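Local atomic coordinates of MAU2 chromatid cohesion factor homolog (Saccharomyces cerevisiae, PDB entry 4XDN), a protein that forms a complex with SCC2 that is required for loading the cohesin complex onto chromosomes, and so takes part in sister chromatid cohesion. Residues E209-V222 and A236-G249. Sequence-based numbering, arbitrary orientation.
Sequences EKSQWKWFLNLCYV and ALQELRSTELHTVG
Helix 212-222 crosses helix 236-241 at -126°, their axes 9.6 Å apart, and beyond residue 241 the chain runs back past W215 to short helix 245-248, V248 CA coming 4.7 Å from Q212 CA. These consecutive helices, joined by a short connection, pack obliquely in the predominantly helical array of the cohesin loading factor family; helix 250-266 packs on L219 and L240. At the middle of the contact the W215 indole lies between K210 CA on one face and T243 CA on the other, the latter 3.6 Å from the centroid of the five-membered ring in a CH-pi contact; T247 CG2 meets the ring edge in plane. Bent at chi2 (70°), E239 brings OE2 within 3.1 Å of W215 NE1, at an angle too poor for a hydrogen bond; K214 crosses E239 at about a right angle. E209 OE1 also nears E239 OE2, the carboxylates nearly perpendicular, and K214 NZ, salt-bridged to E209 OE2 (2.6 Å), probably eases the crowding of negative charge. N218 lays its amide against E239 CB and CG and donates a weak bond from ND2 to A236 O. Farther along, L219 CD2 presses tightly on L240 CD1 (3.5 Å). Q212, extended as far as CD, hydrogen-bonds V248 O through NE2 (2.9 Å) from above the carbonyl plane. A water between the segments accepts from N218 ND2 and donates to W215 O and to T243 OG1, the last at 2.9 Å.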
ATOM      1  N   GLU A 209      26.533  10.514  -4.526  1.00 46.73           N
ATOM      2  CA  GLU A 209      26.409   9.067  -4.426  1.00 47.60           C
ATOM      3  C   GLU A 209      26.781   8.583  -3.025  1.00 46.88           C
ATOM      4  O   GLU A 209      27.648   9.160  -2.369  1.00 48.05           O
ATOM      5  CB  GLU A 209      27.286   8.389  -5.482  1.00 52.15           C
ATOM      6  CG  GLU A 209      27.276   6.870  -5.425  1.00 57.61           C
ATOM      7  CD  GLU A 209      25.874   6.284  -5.469  1.00 60.57           C
ATOM      8  OE1 GLU A 209      25.651   5.220  -4.854  1.00 61.92           O
ATOM      9  OE2 GLU A 209      24.996   6.882  -6.124  1.00 61.10           O
ATOM     10  N   LYS A 210      26.101   7.529  -2.579  1.00 43.31           N
ATOM     11  CA  LYS A 210      26.318   6.937  -1.259  1.00 41.66           C
ATOM     12  C   LYS A 210      26.104   7.949  -0.132  1.00 41.26           C
ATOM     13  O   LYS A 210      26.782   7.905   0.896  1.00 43.13           O
ATOM     14  CB  LYS A 210      27.718   6.326  -1.175  1.00 44.91           C
ATOM     15  CG  LYS A 210      27.864   5.083  -2.030  1.00 48.09           C
ATOM     16  CD  LYS A 210      29.294   4.583  -2.091  1.00 52.90           C
ATOM     17  CE  LYS A 210      29.451   3.522  -3.169  1.00 56.20           C
ATOM     18  NZ  LYS A 210      28.357   2.508  -3.130  1.00 55.90           N
ATOM     19  N   SER A 211      25.147   8.852  -0.336  1.00 38.31           N
ATOM     20  CA  SER A 211      24.739   9.802   0.691  1.00 36.42           C
ATOM     21  C   SER A 211      23.396   9.382   1.276  1.00 32.67           C
ATOM     22  O   SER A 211      22.600   8.717   0.611  1.00 30.19           O
ATOM     23  CB  SER A 211      24.645  11.218   0.118  1.00 35.77           C
ATOM     24  OG  SER A 211      23.570  11.331  -0.799  1.00 34.23           O
ATOM     25  N   GLN A 212      23.154   9.773   2.522  1.00 31.83           N
ATOM     26  CA  GLN A 212      21.889   9.486   3.190  1.00 32.11           C
ATOM     27  C   GLN A 212      20.723  10.062   2.399  1.00 29.61           C
ATOM     28  O   GLN A 212      19.656   9.454   2.300  1.00 29.20           O
ATOM     29  CB  GLN A 212      21.899  10.059   4.609  1.00 32.14           C
ATOM     30  CG  GLN A 212      20.594   9.891   5.364  1.00 29.58           C
ATOM     31  CD  GLN A 212      20.673  10.425   6.777  1.00 30.59           C
ATOM     32  OE1 GLN A 212      21.192  11.518   7.011  1.00 30.71           O
ATOM     33  NE2 GLN A 212      20.165   9.654   7.733  1.00 29.29           N
ATOM     34  N   TRP A 213      20.945  11.240   1.831  1.00 28.70           N
ATOM     35  CA  TRP A 213      19.922  11.943   1.073  1.00 29.96           C
ATOM     36  C   TRP A 213      19.516  11.167  -0.180  1.00 29.86           C
ATOM     37  O   TRP A 213      18.327  10.981  -0.438  1.00 29.03           O
ATOM     38  CB  TRP A 213      20.427  13.341   0.706  1.00 33.67           C
ATOM     39  CG  TRP A 213      19.490  14.146  -0.142  1.00 34.24           C
ATOM     40  CD1 TRP A 213      19.782  14.745  -1.332  1.00 37.55           C
ATOM     41  CD2 TRP A 213      18.116  14.450   0.132  1.00 32.99           C
ATOM     42  NE1 TRP A 213      18.678  15.400  -1.815  1.00 37.38           N
ATOM     43  CE2 TRP A 213      17.642  15.236  -0.935  1.00 34.12           C
ATOM     44  CE3 TRP A 213      17.241  14.134   1.176  1.00 31.93           C
ATOM     45  CZ2 TRP A 213      16.332  15.707  -0.993  1.00 32.55           C
ATOM     46  CZ3 TRP A 213      15.942  14.602   1.116  1.00 32.24           C
ATOM     47  CH2 TRP A 213      15.500  15.381   0.040  1.00 33.82           C
ATOM     48  N   LYS A 214      20.494  10.703  -0.952  1.00 28.40           N
ATOM     49  CA  LYS A 214      20.192   9.966  -2.175  1.00 28.58           C
ATOM     50  C   LYS A 214      19.492   8.648  -1.869  1.00 29.07           C
ATOM     51  O   LYS A 214      18.500   8.302  -2.506  1.00 29.28           O
ATOM     52  CB  LYS A 214      21.460   9.693  -2.984  1.00 31.11           C
ATOM     53  CG  LYS A 214      21.199   8.832  -4.213  1.00 32.54           C
ATOM     54  CD  LYS A 214      22.362   8.821  -5.191  1.00 34.23           C
ATOM     55  CE  LYS A 214      21.987   8.044  -6.444  1.00 36.21           C
ATOM     56  NZ  LYS A 214      23.083   7.990  -7.446  1.00 40.27           N
ATOM     57  N   TRP A 215      20.017   7.915  -0.893  1.00 29.66           N
ATOM     58  CA  TRP A 215      19.439   6.635  -0.507  1.00 29.94           C
ATOM     59  C   TRP A 215      18.028   6.809   0.041  1.00 30.88           C
ATOM     60  O   TRP A 215      17.179   5.939  -0.140  1.00 34.27           O
ATOM     61  CB  TRP A 215      20.327   5.937   0.526  1.00 29.43           C
ATOM     62  CG  TRP A 215      21.419   5.101  -0.085  1.00 32.11           C
ATOM     63  CD1 TRP A 215      21.335   4.345  -1.220  1.00 34.20           C
ATOM     64  CD2 TRP A 215      22.757   4.941   0.403  1.00 33.94           C
ATOM     65  NE1 TRP A 215      22.535   3.723  -1.465  1.00 36.95           N
ATOM     66  CE2 TRP A 215      23.425   4.075  -0.487  1.00 36.51           C
ATOM     67  CE3 TRP A 215      23.456   5.447   1.504  1.00 35.65           C
ATOM     68  CZ2 TRP A 215      24.755   3.699  -0.306  1.00 38.55           C
ATOM     69  CZ3 TRP A 215      24.777   5.074   1.681  1.00 37.02           C
ATOM     70  CH2 TRP A 215      25.412   4.209   0.780  1.00 39.41           C
ATOM     71  N   PHE A 216      17.775   7.932   0.703  1.00 30.52           N
ATOM     72  CA  PHE A 216      16.428   8.238   1.164  1.00 28.35           C
ATOM     73  C   PHE A 216      15.484   8.420  -0.021  1.00 27.75           C
ATOM     74  O   PHE A 216      14.396   7.851  -0.056  1.00 26.13           O
ATOM     75  CB  PHE A 216      16.416   9.497   2.029  1.00 28.00           C
ATOM     76  CG  PHE A 216      15.053  10.107   2.176  1.00 25.47           C
ATOM     77  CD1 PHE A 216      14.083   9.487   2.948  1.00 25.84           C
ATOM     78  CD2 PHE A 216      14.735  11.290   1.533  1.00 25.11           C
ATOM     79  CE1 PHE A 216      12.824  10.040   3.079  1.00 25.01           C
ATOM     80  CE2 PHE A 216      13.477  11.846   1.660  1.00 24.81           C
ATOM     81  CZ  PHE A 216      12.519  11.219   2.435  1.00 26.38           C
ATOM     82  N   LEU A 217      15.910   9.224  -0.990  1.00 27.82           N
ATOM     83  CA  LEU A 217      15.100   9.496  -2.171  1.00 28.11           C
ATOM     84  C   LEU A 217      14.847   8.225  -2.968  1.00 28.09           C
ATOM     85  O   LEU A 217      13.777   8.049  -3.546  1.00 26.19           O
ATOM     86  CB  LEU A 217      15.783  10.533  -3.058  1.00 28.32           C
ATOM     87  CG  LEU A 217      15.903  11.938  -2.473  1.00 30.54           C
ATOM     88  CD1 LEU A 217      16.847  12.763  -3.324  1.00 33.94           C
ATOM     89  CD2 LEU A 217      14.538  12.601  -2.375  1.00 31.55           C
ATOM     90  N   ASN A 218      15.837   7.343  -2.997  1.00 28.27           N
ATOM     91  CA  ASN A 218      15.704   6.093  -3.725  1.00 30.46           C
ATOM     92  C   ASN A 218      14.681   5.180  -3.056  1.00 29.88           C
ATOM     93  O   ASN A 218      13.985   4.423  -3.727  1.00 28.93           O
ATOM     94  CB  ASN A 218      17.056   5.388  -3.832  1.00 33.43           C
ATOM     95  CG  ASN A 218      16.983   4.119  -4.652  1.00 34.04           C
ATOM     96  OD1 ASN A 218      16.829   4.165  -5.871  1.00 34.09           O
ATOM     97  ND2 ASN A 218      17.092   2.976  -3.987  1.00 34.31           N
ATOM     98  N   LEU A 219      14.594   5.260  -1.731  1.00 28.43           N
ATOM     99  CA  LEU A 219      13.591   4.509  -0.987  1.00 28.99           C
ATOM    100  C   LEU A 219      12.198   5.035  -1.314  1.00 29.00           C
ATOM    101  O   LEU A 219      11.259   4.256  -1.480  1.00 29.67           O
ATOM    102  CB  LEU A 219      13.855   4.597   0.520  1.00 28.34           C
ATOM    103  CG  LEU A 219      15.072   3.827   1.030  1.00 30.96           C
ATOM    104  CD1 LEU A 219      15.433   4.270   2.439  1.00 29.51           C
ATOM    105  CD2 LEU A 219      14.813   2.334   0.991  1.00 33.99           C
ATOM    106  N   CYS A 220      12.071   6.357  -1.405  1.00 27.17           N
ATOM    107  CA  CYS A 220      10.816   6.978  -1.821  1.00 27.74           C
ATOM    108  C   CYS A 220      10.440   6.473  -3.207  1.00 29.74           C
ATOM    109  O   CYS A 220       9.275   6.182  -3.484  1.00 28.07           O
ATOM    110  CB  CYS A 220      10.928   8.508  -1.837  1.00 25.44           C
ATOM    111  SG  CYS A 220      11.193   9.301  -0.228  1.00 27.85           S
ATOM    112  N   TYR A 221      11.445   6.369  -4.071  1.00 31.86           N
ATOM    113  CA  TYR A 221      11.249   5.923  -5.444  1.00 29.38           C
ATOM    114  C   TYR A 221      10.720   4.495  -5.481  1.00 26.90           C
ATOM    115  O   TYR A 221       9.676   4.227  -6.074  1.00 27.73           O
ATOM    116  CB  TYR A 221      12.565   6.019  -6.217  1.00 29.53           C
ATOM    117  CG  TYR A 221      12.463   5.754  -7.704  1.00 29.09           C
ATOM    118  CD1 TYR A 221      11.268   5.929  -8.390  1.00 28.53           C
ATOM    119  CD2 TYR A 221      13.573   5.330  -8.423  1.00 30.62           C
ATOM    120  CE1 TYR A 221      11.186   5.692  -9.752  1.00 31.87           C
ATOM    121  CE2 TYR A 221      13.498   5.088  -9.778  1.00 33.06           C
ATOM    122  CZ  TYR A 221      12.304   5.270 -10.438  1.00 34.24           C
ATOM    123  OH  TYR A 221      12.230   5.025 -11.789  1.00 38.28           O
ATOM    124  N   VAL A 222      11.444   3.584  -4.837  1.00 25.89           N
ATOM    125  CA  VAL A 222      11.068   2.176  -4.828  1.00 29.92           C
ATOM    126  C   VAL A 222       9.670   1.990  -4.242  1.00 28.53           C
ATOM    127  O   VAL A 222       8.858   1.249  -4.798  1.00 27.15           O
ATOM    128  CB  VAL A 222      12.087   1.328  -4.030  1.00 31.69           C
ATOM    129  CG1 VAL A 222      11.587  -0.105  -3.843  1.00 33.14           C
ATOM    130  CG2 VAL A 222      13.434   1.324  -4.737  1.00 32.14           C
ATOM    131  N   ALA A 236      17.779   1.272  -9.597  1.00 42.04           N
ATOM    132  CA  ALA A 236      17.071   1.551  -8.353  1.00 40.73           C
ATOM    133  C   ALA A 236      17.160   0.353  -7.413  1.00 38.74           C
ATOM    134  O   ALA A 236      17.269   0.509  -6.196  1.00 37.97           O
ATOM    135  CB  ALA A 236      15.618   1.897  -8.631  1.00 40.84           C
ATOM    136  N   LEU A 237      17.112  -0.842  -7.993  1.00 39.45           N
ATOM    137  CA  LEU A 237      17.217  -2.079  -7.228  1.00 41.47           C
ATOM    138  C   LEU A 237      18.602  -2.206  -6.601  1.00 41.97           C
ATOM    139  O   LEU A 237      18.730  -2.535  -5.423  1.00 41.36           O
ATOM    140  CB  LEU A 237      16.930  -3.289  -8.126  1.00 44.47           C
ATOM    141  CG  LEU A 237      15.855  -4.279  -7.672  1.00 47.55           C
ATOM    142  CD1 LEU A 237      14.512  -3.592  -7.488  1.00 46.89           C
ATOM    143  CD2 LEU A 237      15.734  -5.412  -8.683  1.00 49.88           C
ATOM    144  N   GLN A 238      19.637  -1.948  -7.396  1.00 42.84           N
ATOM    145  CA  GLN A 238      21.007  -2.002  -6.902  1.00 47.36           C
ATOM    146  C   GLN A 238      21.248  -0.899  -5.880  1.00 44.58           C
ATOM    147  O   GLN A 238      21.963  -1.096  -4.898  1.00 45.54           O
ATOM    148  CB  GLN A 238      22.005  -1.877  -8.055  1.00 54.40           C
ATOM    149  CG  GLN A 238      21.993  -3.058  -9.016  1.00 62.40           C
ATOM    150  CD  GLN A 238      23.009  -2.908 -10.133  1.00 68.79           C
ATOM    151  OE1 GLN A 238      23.873  -2.031 -10.089  1.00 70.08           O
ATOM    152  NE2 GLN A 238      22.908  -3.765 -11.144  1.00 72.29           N
ATOM    153  N   GLU A 239      20.647   0.261  -6.117  1.00 43.07           N
ATOM    154  CA  GLU A 239      20.773   1.386  -5.200  1.00 43.67           C
ATOM    155  C   GLU A 239      20.144   1.029  -3.859  1.00 40.34           C
ATOM    156  O   GLU A 239      20.659   1.396  -2.804  1.00 40.96           O
ATOM    157  CB  GLU A 239      20.112   2.637  -5.782  1.00 45.09           C
ATOM    158  CG  GLU A 239      20.443   3.920  -5.037  1.00 46.80           C
ATOM    159  CD  GLU A 239      21.885   4.359  -5.229  1.00 48.52           C
ATOM    160  OE1 GLU A 239      22.470   4.056  -6.288  1.00 48.63           O
ATOM    161  OE2 GLU A 239      22.434   5.009  -4.315  1.00 49.91           O
ATOM    162  N   LEU A 240      19.028   0.310  -3.913  1.00 38.26           N
ATOM    163  CA  LEU A 240      18.342  -0.146  -2.708  1.00 36.74           C
ATOM    164  C   LEU A 240      19.213  -1.124  -1.922  1.00 37.60           C
ATOM    165  O   LEU A 240      19.334  -1.016  -0.704  1.00 36.35           O
ATOM    166  CB  LEU A 240      17.006  -0.804  -3.072  1.00 36.70           C
ATOM    167  CG  LEU A 240      16.206  -1.462  -1.942  1.00 37.49           C
ATOM    168  CD1 LEU A 240      15.731  -0.432  -0.924  1.00 34.69           C
ATOM    169  CD2 LEU A 240      15.026  -2.232  -2.514  1.00 40.07           C
ATOM    170  N   ARG A 241      19.820  -2.075  -2.625  1.00 38.76           N
ATOM    171  CA  ARG A 241      20.628  -3.102  -1.976  1.00 42.36           C
ATOM    172  C   ARG A 241      21.916  -2.527  -1.387  1.00 43.17           C
ATOM    173  O   ARG A 241      22.430  -3.036  -0.390  1.00 45.50           O
ATOM    174  CB  ARG A 241      20.957  -4.225  -2.966  1.00 45.56           C
ATOM    175  CG  ARG A 241      19.752  -5.078  -3.357  1.00 48.07           C
ATOM    176  CD  ARG A 241      20.167  -6.347  -4.095  1.00 53.92           C
ATOM    177  NE  ARG A 241      20.550  -6.091  -5.485  1.00 58.68           N
ATOM    178  CZ  ARG A 241      19.734  -6.205  -6.531  1.00 61.46           C
ATOM    179  NH1 ARG A 241      18.467  -6.572  -6.372  1.00 62.04           N
ATOM    180  NH2 ARG A 241      20.189  -5.947  -7.751  1.00 63.14           N
ATOM    181  N   SER A 242      22.428  -1.462  -1.996  1.00 41.30           N
ATOM    182  CA  SER A 242      23.687  -0.863  -1.556  1.00 43.15           C
ATOM    183  C   SER A 242      23.504   0.080  -0.367  1.00 39.83           C
ATOM    184  O   SER A 242      24.485   0.549   0.209  1.00 40.65           O
ATOM    185  CB  SER A 242      24.347  -0.104  -2.711  1.00 45.79           C
ATOM    186  OG  SER A 242      23.601   1.048  -3.058  1.00 45.55           O
ATOM    187  N   THR A 243      22.251   0.360  -0.012  1.00 36.95           N
ATOM    188  CA  THR A 243      21.937   1.253   1.102  1.00 35.31           C
ATOM    189  C   THR A 243      22.648   0.815   2.380  1.00 37.41           C
ATOM    190  O   THR A 243      22.462  -0.306   2.851  1.00 36.68           O
ATOM    191  CB  THR A 243      20.418   1.313   1.356  1.00 33.83           C
ATOM    192  OG1 THR A 243      19.749   1.724   0.157  1.00 34.34           O
ATOM    193  CG2 THR A 243      20.090   2.300   2.475  1.00 31.74           C
ATOM    194  N   GLU A 244      23.461   1.713   2.929  1.00 38.62           N
ATOM    195  CA  GLU A 244      24.280   1.410   4.100  1.00 44.68           C
ATOM    196  C   GLU A 244      23.630   1.892   5.395  1.00 41.53           C
ATOM    197  O   GLU A 244      23.244   3.056   5.520  1.00 38.61           O
ATOM    198  CB  GLU A 244      25.670   2.033   3.944  1.00 54.79           C
ATOM    199  CG  GLU A 244      26.736   1.041   3.502  1.00 64.80           C
ATOM    200  CD  GLU A 244      27.951   1.714   2.897  1.00 73.09           C
ATOM    201  OE1 GLU A 244      28.807   2.216   3.659  1.00 77.51           O
ATOM    202  OE2 GLU A 244      28.053   1.741   1.652  1.00 75.14           O
ATOM    203  N   LEU A 245      23.524   0.975   6.353  1.00 40.65           N
ATOM    204  CA  LEU A 245      22.903   1.243   7.647  1.00 36.68           C
ATOM    205  C   LEU A 245      23.549   2.413   8.384  1.00 35.90           C
ATOM    206  O   LEU A 245      22.860   3.276   8.924  1.00 35.32           O
ATOM    207  CB  LEU A 245      22.972  -0.015   8.521  1.00 36.92           C
ATOM    208  CG  LEU A 245      22.664   0.134  10.014  1.00 38.43           C
ATOM    209  CD1 LEU A 245      21.258   0.665  10.235  1.00 38.73           C
ATOM    210  CD2 LEU A 245      22.850  -1.197  10.718  1.00 39.15           C
ATOM    211  N   HIS A 246      24.876   2.436   8.403  1.00 38.52           N
ATOM    212  CA  HIS A 246      25.610   3.408   9.204  1.00 43.53           C
ATOM    213  C   HIS A 246      25.677   4.787   8.548  1.00 41.99           C
ATOM    214  O   HIS A 246      26.061   5.765   9.189  1.00 41.82           O
ATOM    215  CB  HIS A 246      27.017   2.884   9.481  1.00 50.82           C
ATOM    216  CG  HIS A 246      27.036   1.633  10.301  1.00 55.68           C
ATOM    217  ND1 HIS A 246      27.739   0.507   9.931  1.00 58.95           N
ATOM    218  CD2 HIS A 246      26.429   1.328  11.474  1.00 56.32           C
ATOM    219  CE1 HIS A 246      27.568  -0.436  10.839  1.00 59.91           C
ATOM    220  NE2 HIS A 246      26.778   0.037  11.787  1.00 58.35           N
ATOM    221  N   THR A 247      25.301   4.861   7.274  1.00 39.60           N
ATOM    222  CA  THR A 247      25.216   6.139   6.575  1.00 38.91           C
ATOM    223  C   THR A 247      23.795   6.683   6.666  1.00 37.30           C
ATOM    224  O   THR A 247      23.585   7.891   6.773  1.00 37.90           O
ATOM    225  CB  THR A 247      25.612   6.007   5.085  1.00 38.34           C
ATOM    226  OG1 THR A 247      26.983   5.603   4.983  1.00 40.90           O
ATOM    227  CG2 THR A 247      25.431   7.332   4.352  1.00 38.41           C
ATOM    228  N   VAL A 248      22.825   5.778   6.633  1.00 34.51           N
ATOM    229  CA  VAL A 248      21.425   6.156   6.496  1.00 33.00           C
ATOM    230  C   VAL A 248      20.702   6.168   7.846  1.00 32.10           C
ATOM    231  O   VAL A 248      19.685   6.842   8.008  1.00 31.00           O
ATOM    232  CB  VAL A 248      20.713   5.202   5.498  1.00 43.67           C
ATOM    233  CG1 VAL A 248      19.983   4.059   6.218  1.00 41.77           C
ATOM    234  CG2 VAL A 248      19.769   5.981   4.600  1.00 45.13           C
ATOM    235  N   GLY A 249      21.238   5.433   8.815  1.00 32.37           N
ATOM    236  CA  GLY A 249      20.632   5.338  10.131  1.00 32.12           C
ATOM    237  C   GLY A 249      19.668   4.165  10.234  1.00 32.20           C
ATOM    238  O   GLY A 249      19.161   3.684   9.220  1.00 31.41           O
TER
HETATM  239  O   HOH W   1      17.869   3.297  -1.315  1.00 30.20           O